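Side-chain contacts in adenosine deaminase 1 (Arthrobacter aurescens, PDB 3RYS), which probably catalyses the zinc-dependent hydrolytic deamination of adenine to hypoxanthine, a step of purine salvage and nitrogen catabolism: residues A[42-47]-A[67-72]; A[52-57]-A[63-68]. One frame throughout, in Å; residues are numbered along the deposited sequence.

Interaction 1. Residues A[42-47]-A[67-72]; sequences LPYEDI and YANMAV
Tyr44 and Asn69 make the polar half of this contact. The phenol of Tyr44 reaches from the loop to Asn69. Tyr44 OH accepts a weak hydrogen bond from Asn69 ND2 at 3.2 Å. The N-H...O angle is 128°, so the bond is well bent. The amide nitrogen meets the edge of the ring, near its plane. The ring and amide planes stand almost perpendicular, 87° apart. Tyr44 CG lies anti to its own carbonyl carbon (chi1 -36°), and the CB bond already heads for the helix. Pro43 CD lies over one face of the ring, towards the rim.

The apolar half is Leu42 against Val72. Leu42 CD2 meets Val72 CG1 at 3.9 Å, and the two side chains cross at about a right angle. Ile31 and Ala35 of helix 28-37 pack nearby, on Asn69 and Leu42 respectively.

Tyr44, Asn69 and Val72 are buried. The other side is looser: Leu42 is partly exposed. The loop then turns away into helix 47-51, where Asp46, also partly exposed, is the N-cap and its OD1 accepts from Glu49 N.

Asn69 OD1 has a weak bond of its own, with Tyr284 OH. The amide therefore links two tyrosine hydroxyls by weak bonds, which implies a modest polar tie beside a small apolar contact.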
loop_
_atom_site.group_PDB
_atom_site.type_symbol
_atom_site.label_atom_id
_atom_site.label_comp_id
_atom_site.label_asym_id
_atom_site.label_seq_id
_atom_site.Cartn_x
_atom_site.Cartn_y
_atom_site.Cartn_z
ATOM N N LEU A 42 -20.904 0.680 -17.658
ATOM C CA LEU A 42 -19.705 1.475 -17.415
ATOM C C LEU A 42 -19.696 2.748 -18.271
ATOM O O LEU A 42 -20.217 2.751 -19.389
ATOM C CB LEU A 42 -18.446 0.639 -17.674
ATOM C CG LEU A 42 -18.143 -0.475 -16.663
ATOM C CD1 LEU A 42 -16.909 -1.281 -17.065
ATOM C CD2 LEU A 42 -17.964 0.104 -15.269
ATOM N N PRO A 43 -19.109 3.836 -17.739
ATOM C CA PRO A 43 -18.990 5.116 -18.451
ATOM C C PRO A 43 -17.912 5.084 -19.528
ATOM O O PRO A 43 -17.428 6.144 -19.919
ATOM C CB PRO A 43 -18.564 6.102 -17.352
ATOM C CG PRO A 43 -18.715 5.365 -16.051
ATOM C CD PRO A 43 -18.567 3.916 -16.374
ATOM N N TYR A 44 -17.535 3.893 -19.985
ATOM C CA TYR A 44 -16.512 3.758 -21.017
ATOM C C TYR A 44 -17.011 2.861 -22.135
ATOM O O TYR A 44 -17.473 1.750 -21.884
ATOM C CB TYR A 44 -15.221 3.170 -20.445
ATOM C CG TYR A 44 -14.899 3.627 -19.045
ATOM C CD1 TYR A 44 -14.615 4.957 -18.775
ATOM C CD2 TYR A 44 -14.872 2.723 -17.991
ATOM C CE1 TYR A 44 -14.319 5.379 -17.494
ATOM C CE2 TYR A 44 -14.576 3.135 -16.704
ATOM C CZ TYR A 44 -14.301 4.465 -16.461
ATOM O OH TYR A 44 -14.007 4.882 -15.181
ATOM N N GLU A 45 -16.916 3.353 -23.367
ATOM C CA GLU A 45 -17.307 2.587 -24.541
ATOM C C GLU A 45 -16.621 1.228 -24.530
ATOM O O GLU A 45 -17.272 0.185 -24.588
ATOM C CB GLU A 45 -16.924 3.347 -25.812
ATOM C CG GLU A 45 -17.321 2.648 -27.102
ATOM C CD GLU A 45 -18.801 2.782 -27.403
ATOM O OE1 GLU A 45 -19.378 3.845 -27.082
ATOM O OE2 GLU A 45 -19.386 1.828 -27.963
ATOM N N ASP A 46 -15.295 1.251 -24.453
ATOM C CA ASP A 46 -14.508 0.027 -24.420
ATOM C C ASP A 46 -13.442 0.102 -23.335
ATOM O O ASP A 46 -13.272 1.132 -22.678
ATOM C CB ASP A 46 -13.865 -0.251 -25.787
ATOM C CG ASP A 46 -13.334 1.010 -26.460
ATOM O OD1 ASP A 46 -13.045 1.999 -25.754
ATOM O OD2 ASP A 46 -13.207 1.010 -27.702
ATOM N N ILE A 47 -12.729 -0.999 -23.150
ATOM C CA ILE A 47 -11.666 -1.060 -22.161
ATOM C C ILE A 47 -10.455 -0.237 -22.610
ATOM O O ILE A 47 -9.572 0.082 -21.814
ATOM C CB ILE A 47 -11.296 -2.523 -21.843
ATOM C CG1 ILE A 47 -9.859 -2.639 -21.338
ATOM C CG2 ILE A 47 -11.513 -3.394 -23.061
ATOM C CD1 ILE A 47 -9.494 -4.033 -20.914
ATOM N N TYR A 67 -11.736 5.776 -7.104
ATOM C CA TYR A 67 -13.043 5.636 -6.467
ATOM C C TYR A 67 -14.134 5.263 -7.468
ATOM O O TYR A 67 -15.014 4.453 -7.166
ATOM C CB TYR A 67 -13.422 6.921 -5.724
ATOM C CG TYR A 67 -12.553 7.180 -4.524
ATOM C CD1 TYR A 67 -12.317 6.179 -3.594
ATOM C CD2 TYR A 67 -11.961 8.417 -4.321
ATOM C CE1 TYR A 67 -11.520 6.399 -2.494
ATOM C CE2 TYR A 67 -11.157 8.650 -3.220
ATOM C CZ TYR A 67 -10.940 7.635 -2.311
ATOM O OH TYR A 67 -10.144 7.847 -1.209
ATOM N N ALA A 68 -14.075 5.857 -8.656
ATOM C CA ALA A 68 -15.063 5.584 -9.690
ATOM C C ALA A 68 -15.101 4.097 -10.009
ATOM O O ALA A 68 -16.175 3.506 -10.147
ATOM C CB ALA A 68 -14.756 6.380 -10.939
ATOM N N ASN A 69 -13.922 3.494 -10.113
ATOM C CA ASN A 69 -13.812 2.096 -10.509
ATOM C C ASN A 69 -14.378 1.122 -9.480
ATOM O O ASN A 69 -14.757 -0.004 -9.822
ATOM C CB ASN A 69 -12.364 1.746 -10.849
ATOM C CG ASN A 69 -11.937 2.299 -12.195
ATOM O OD1 ASN A 69 -10.765 2.235 -12.564
ATOM N ND2 ASN A 69 -12.892 2.846 -12.939
ATOM N N MET A 70 -14.451 1.561 -8.227
ATOM C CA MET A 70 -14.942 0.703 -7.156
ATOM C C MET A 70 -16.415 0.336 -7.325
ATOM O O MET A 70 -16.928 -0.527 -6.613
ATOM C CB MET A 70 -14.734 1.366 -5.793
ATOM C CG MET A 70 -13.284 1.555 -5.407
ATOM S SD MET A 70 -13.135 2.179 -3.723
ATOM C CE MET A 70 -11.400 2.604 -3.677
ATOM N N ALA A 71 -17.088 0.990 -8.267
ATOM C CA ALA A 71 -18.521 0.796 -8.464
ATOM C C ALA A 71 -18.895 -0.630 -8.879
ATOM O O ALA A 71 -20.039 -1.049 -8.697
ATOM C CB ALA A 71 -19.059 1.799 -9.471
ATOM N N VAL A 72 -17.940 -1.368 -9.435
ATOM C CA VAL A 72 -18.202 -2.737 -9.877
ATOM C C VAL A 72 -18.128 -3.743 -8.727
ATOM O O VAL A 72 -18.527 -4.898 -8.878
ATOM C CB VAL A 72 -17.241 -3.177 -11.004
ATOM C CG1 VAL A 72 -17.364 -2.245 -12.203
ATOM C CG2 VAL A 72 -15.808 -3.227 -10.495
#

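Interaction 2. Residues A[52-57]-A[63-68]; sequences EKYEFT and LDLYYA. With ADE (adenine), chain D.
Leu65 is the centre of this contact, and its CD2 methyl does most of the touching. Leu65 CD2 sits over the middle of the Tyr54 ring, 3.7 Å from the centroid and 11° off the ring normal. This is a CH-pi contact with the face. The same methyl meets the edge of Phe56, with CE1 of that ring 4.0 Å from Leu65 CD2. Leu65 CD2 also lies 3.6 Å from the backbone O of Lys53. Leu65 CG is anti to the backbone N (chi1 -174°), which carries the branch out from the helix towards Tyr54 and Phe56.

Lys53 lies at the exposed rim of the contact. Lys53 CB comes to 4.5 Å from Leu65 CD1, but the extended chain then runs off towards Tyr44 and its NZ ends away from the helix. On the inner side Phe56 packs edge-to-face with Phe62, a residue of the adenine pocket. The Tyr54 ring also meets that of Tyr284.

The loop and helix 59-69 belong to the long segment after the first strand of the adenosine deaminase TIM barrel. The helix presents two sides. Leu65 faces the loop, whereas Leu63 and Tyr66 face bound adenine. Leu63 CD2 approaches adenine N9 to 3.6 Å. Adenine C8 lies over one face of the Tyr66 ring, off-centre towards the rim, and Tyr66 CZ is 3.7 Å from that carbon. Tyr66 OH is hydrogen-bonded to Asp103 OD2, which probably steadies the ring. Adenine itself is hydrogen-bonded to Ser172 N.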
loop_
_atom_site.group_PDB
_atom_site.type_symbol
_atom_site.label_atom_id
_atom_site.label_comp_id
_atom_site.label_asym_id
_atom_site.label_seq_id
_atom_site.Cartn_x
_atom_site.Cartn_y
_atom_site.Cartn_z
ATOM N N GLU A 52 -7.258 4.836 -21.388
ATOM C CA GLU A 52 -6.967 6.180 -21.857
ATOM C C GLU A 52 -7.070 7.205 -20.729
ATOM O O GLU A 52 -6.554 8.317 -20.838
ATOM C CB GLU A 52 -7.951 6.536 -22.969
ATOM C CG GLU A 52 -7.544 7.703 -23.840
ATOM C CD GLU A 52 -8.429 7.829 -25.067
ATOM O OE1 GLU A 52 -9.102 6.833 -25.420
ATOM O OE2 GLU A 52 -8.450 8.918 -25.679
ATOM N N LYS A 53 -7.733 6.823 -19.641
ATOM C CA LYS A 53 -8.012 7.751 -18.544
ATOM C C LYS A 53 -6.994 7.680 -17.407
ATOM O O LYS A 53 -7.238 8.193 -16.314
ATOM C CB LYS A 53 -9.422 7.516 -17.988
ATOM C CG LYS A 53 -10.542 7.920 -18.930
ATOM C CD LYS A 53 -11.889 7.847 -18.236
ATOM C CE LYS A 53 -13.000 8.378 -19.130
ATOM N NZ LYS A 53 -14.334 8.314 -18.460
ATOM N N TYR A 54 -5.850 7.058 -17.673
ATOM C CA TYR A 54 -4.848 6.825 -16.637
ATOM C C TYR A 54 -3.667 7.795 -16.684
ATOM O O TYR A 54 -2.591 7.485 -16.181
ATOM C CB TYR A 54 -4.345 5.378 -16.702
ATOM C CG TYR A 54 -5.327 4.356 -16.168
ATOM C CD1 TYR A 54 -6.550 4.138 -16.794
ATOM C CD2 TYR A 54 -5.028 3.602 -15.041
ATOM C CE1 TYR A 54 -7.449 3.203 -16.306
ATOM C CE2 TYR A 54 -5.918 2.666 -14.550
ATOM C CZ TYR A 54 -7.126 2.470 -15.185
ATOM O OH TYR A 54 -8.004 1.533 -14.691
ATOM N N GLU A 55 -3.855 8.963 -17.284
ATOM C CA GLU A 55 -2.820 9.986 -17.220
ATOM C C GLU A 55 -3.145 10.975 -16.110
ATOM O O GLU A 55 -3.990 11.850 -16.277
ATOM C CB GLU A 55 -2.666 10.715 -18.551
ATOM C CG GLU A 55 -1.438 11.613 -18.588
ATOM C CD GLU A 55 -1.362 12.458 -19.844
ATOM O OE1 GLU A 55 -2.401 12.616 -20.522
ATOM O OE2 GLU A 55 -0.261 12.967 -20.150
ATOM N N PHE A 56 -2.470 10.830 -14.977
ATOM C CA PHE A 56 -2.813 11.598 -13.784
ATOM C C PHE A 56 -2.028 12.897 -13.691
ATOM O O PHE A 56 -0.963 13.032 -14.291
ATOM C CB PHE A 56 -2.619 10.745 -12.527
ATOM C CG PHE A 56 -3.253 9.386 -12.624
ATOM C CD1 PHE A 56 -4.631 9.247 -12.579
ATOM C CD2 PHE A 56 -2.475 8.249 -12.777
ATOM C CE1 PHE A 56 -5.216 8.003 -12.675
ATOM C CE2 PHE A 56 -3.055 7.002 -12.875
ATOM C CZ PHE A 56 -4.426 6.877 -12.824
ATOM N N THR A 57 -2.573 13.847 -12.938
ATOM C CA THR A 57 -1.994 15.176 -12.811
ATOM C C THR A 57 -1.532 15.426 -11.383
ATOM O O THR A 57 -0.620 16.217 -11.139
ATOM C CB THR A 57 -3.033 16.243 -13.178
ATOM O OG1 THR A 57 -3.703 15.855 -14.382
ATOM C CG2 THR A 57 -2.369 17.595 -13.382
ATOM N N LEU A 63 -7.343 9.587 -7.430
ATOM C CA LEU A 63 -8.400 9.171 -6.516
ATOM C C LEU A 63 -9.755 9.140 -7.227
ATOM O O LEU A 63 -10.541 8.205 -7.047
ATOM C CB LEU A 63 -8.454 10.087 -5.288
ATOM C CG LEU A 63 -7.323 9.963 -4.258
ATOM C CD1 LEU A 63 -7.487 10.987 -3.140
ATOM C CD2 LEU A 63 -7.268 8.561 -3.683
ATOM N N ASP A 64 -10.022 10.153 -8.046
ATOM C CA ASP A 64 -11.296 10.222 -8.753
ATOM C C ASP A 64 -11.573 8.952 -9.556
ATOM O O ASP A 64 -12.667 8.391 -9.486
ATOM C CB ASP A 64 -11.357 11.458 -9.654
ATOM C CG ASP A 64 -11.480 12.746 -8.863
ATOM O OD1 ASP A 64 -11.927 12.690 -7.700
ATOM O OD2 ASP A 64 -11.122 13.814 -9.403
ATOM N N LEU A 65 -10.582 8.500 -10.317
ATOM C CA LEU A 65 -10.723 7.265 -11.078
ATOM C C LEU A 65 -10.774 6.067 -10.123
ATOM O O LEU A 65 -11.668 5.220 -10.205
ATOM C CB LEU A 65 -9.571 7.119 -12.077
ATOM C CG LEU A 65 -9.654 5.937 -13.046
ATOM C CD1 LEU A 65 -10.821 6.119 -13.990
ATOM C CD2 LEU A 65 -8.354 5.781 -13.819
ATOM N N TYR A 66 -9.804 6.026 -9.216
ATOM C CA TYR A 66 -9.694 5.006 -8.177
ATOM C C TYR A 66 -11.024 4.719 -7.479
ATOM O O TYR A 66 -11.401 3.562 -7.292
ATOM C CB TYR A 66 -8.643 5.476 -7.171
ATOM C CG TYR A 66 -8.472 4.658 -5.914
ATOM C CD1 TYR A 66 -8.988 5.105 -4.706
ATOM C CD2 TYR A 66 -7.745 3.473 -5.920
ATOM C CE1 TYR A 66 -8.811 4.385 -3.541
ATOM C CE2 TYR A 66 -7.564 2.745 -4.761
ATOM C CZ TYR A 66 -8.101 3.204 -3.571
ATOM O OH TYR A 66 -7.928 2.489 -2.406
ATOM N N TYR A 67 -11.736 5.776 -7.104
ATOM C CA TYR A 67 -13.043 5.636 -6.467
ATOM C C TYR A 67 -14.134 5.263 -7.468
ATOM O O TYR A 67 -15.014 4.453 -7.166
ATOM C CB TYR A 67 -13.422 6.921 -5.724
ATOM C CG TYR A 67 -12.553 7.180 -4.524
ATOM C CD1 TYR A 67 -12.317 6.179 -3.594
ATOM C CD2 TYR A 67 -11.961 8.417 -4.321
ATOM C CE1 TYR A 67 -11.520 6.399 -2.494
ATOM C CE2 TYR A 67 -11.157 8.650 -3.220
ATOM C CZ TYR A 67 -10.940 7.635 -2.311
ATOM O OH TYR A 67 -10.144 7.847 -1.209
ATOM N N ALA A 68 -14.075 5.857 -8.656
ATOM C CA ALA A 68 -15.063 5.584 -9.690
ATOM C C ALA A 68 -15.101 4.097 -10.009
ATOM O O ALA A 68 -16.175 3.506 -10.147
ATOM C CB ALA A 68 -14.756 6.380 -10.939
HETATM N N9 ADE D . -5.549 6.040 -1.786
HETATM C C8 ADE D . -5.065 4.975 -2.500
HETATM N N7 ADE D . -3.783 5.056 -2.790
HETATM C C5 ADE D . -3.403 6.266 -2.226
HETATM C C6 ADE D . -2.164 6.943 -2.181
HETATM N N6 ADE D . -1.049 6.462 -2.743
HETATM N N1 ADE D . -2.122 8.132 -1.538
HETATM C C2 ADE D . -3.246 8.606 -0.981
HETATM N N3 ADE D . -4.467 8.064 -0.955
HETATM C C4 ADE D . -4.476 6.885 -1.603
#

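In the fold
Both interactions lie in the segment between barrel strands 15-17 and 95-102, and their centres are 11 Å apart. Along the chain come loop 42-47, helix 47-51, loop 52-57 and helix 59-69. Both loops pack back on the same helix, 59-69, and the ranges 67-72 and 63-68 overlap at Tyr67 and Ala68. The contacts also touch directly: Tyr44 OH lies 3.6 Å from Leu65 CD1, and Asn69 OD1 is 3.6 Å from Tyr54 OH. Interaction 1 sits farther out, about 22 Å from its centre to the chain centre against 17 Å for interaction 2. The helix thus carries loop packing on one side and, through Leu63 and Tyr66, part of the adenine pocket.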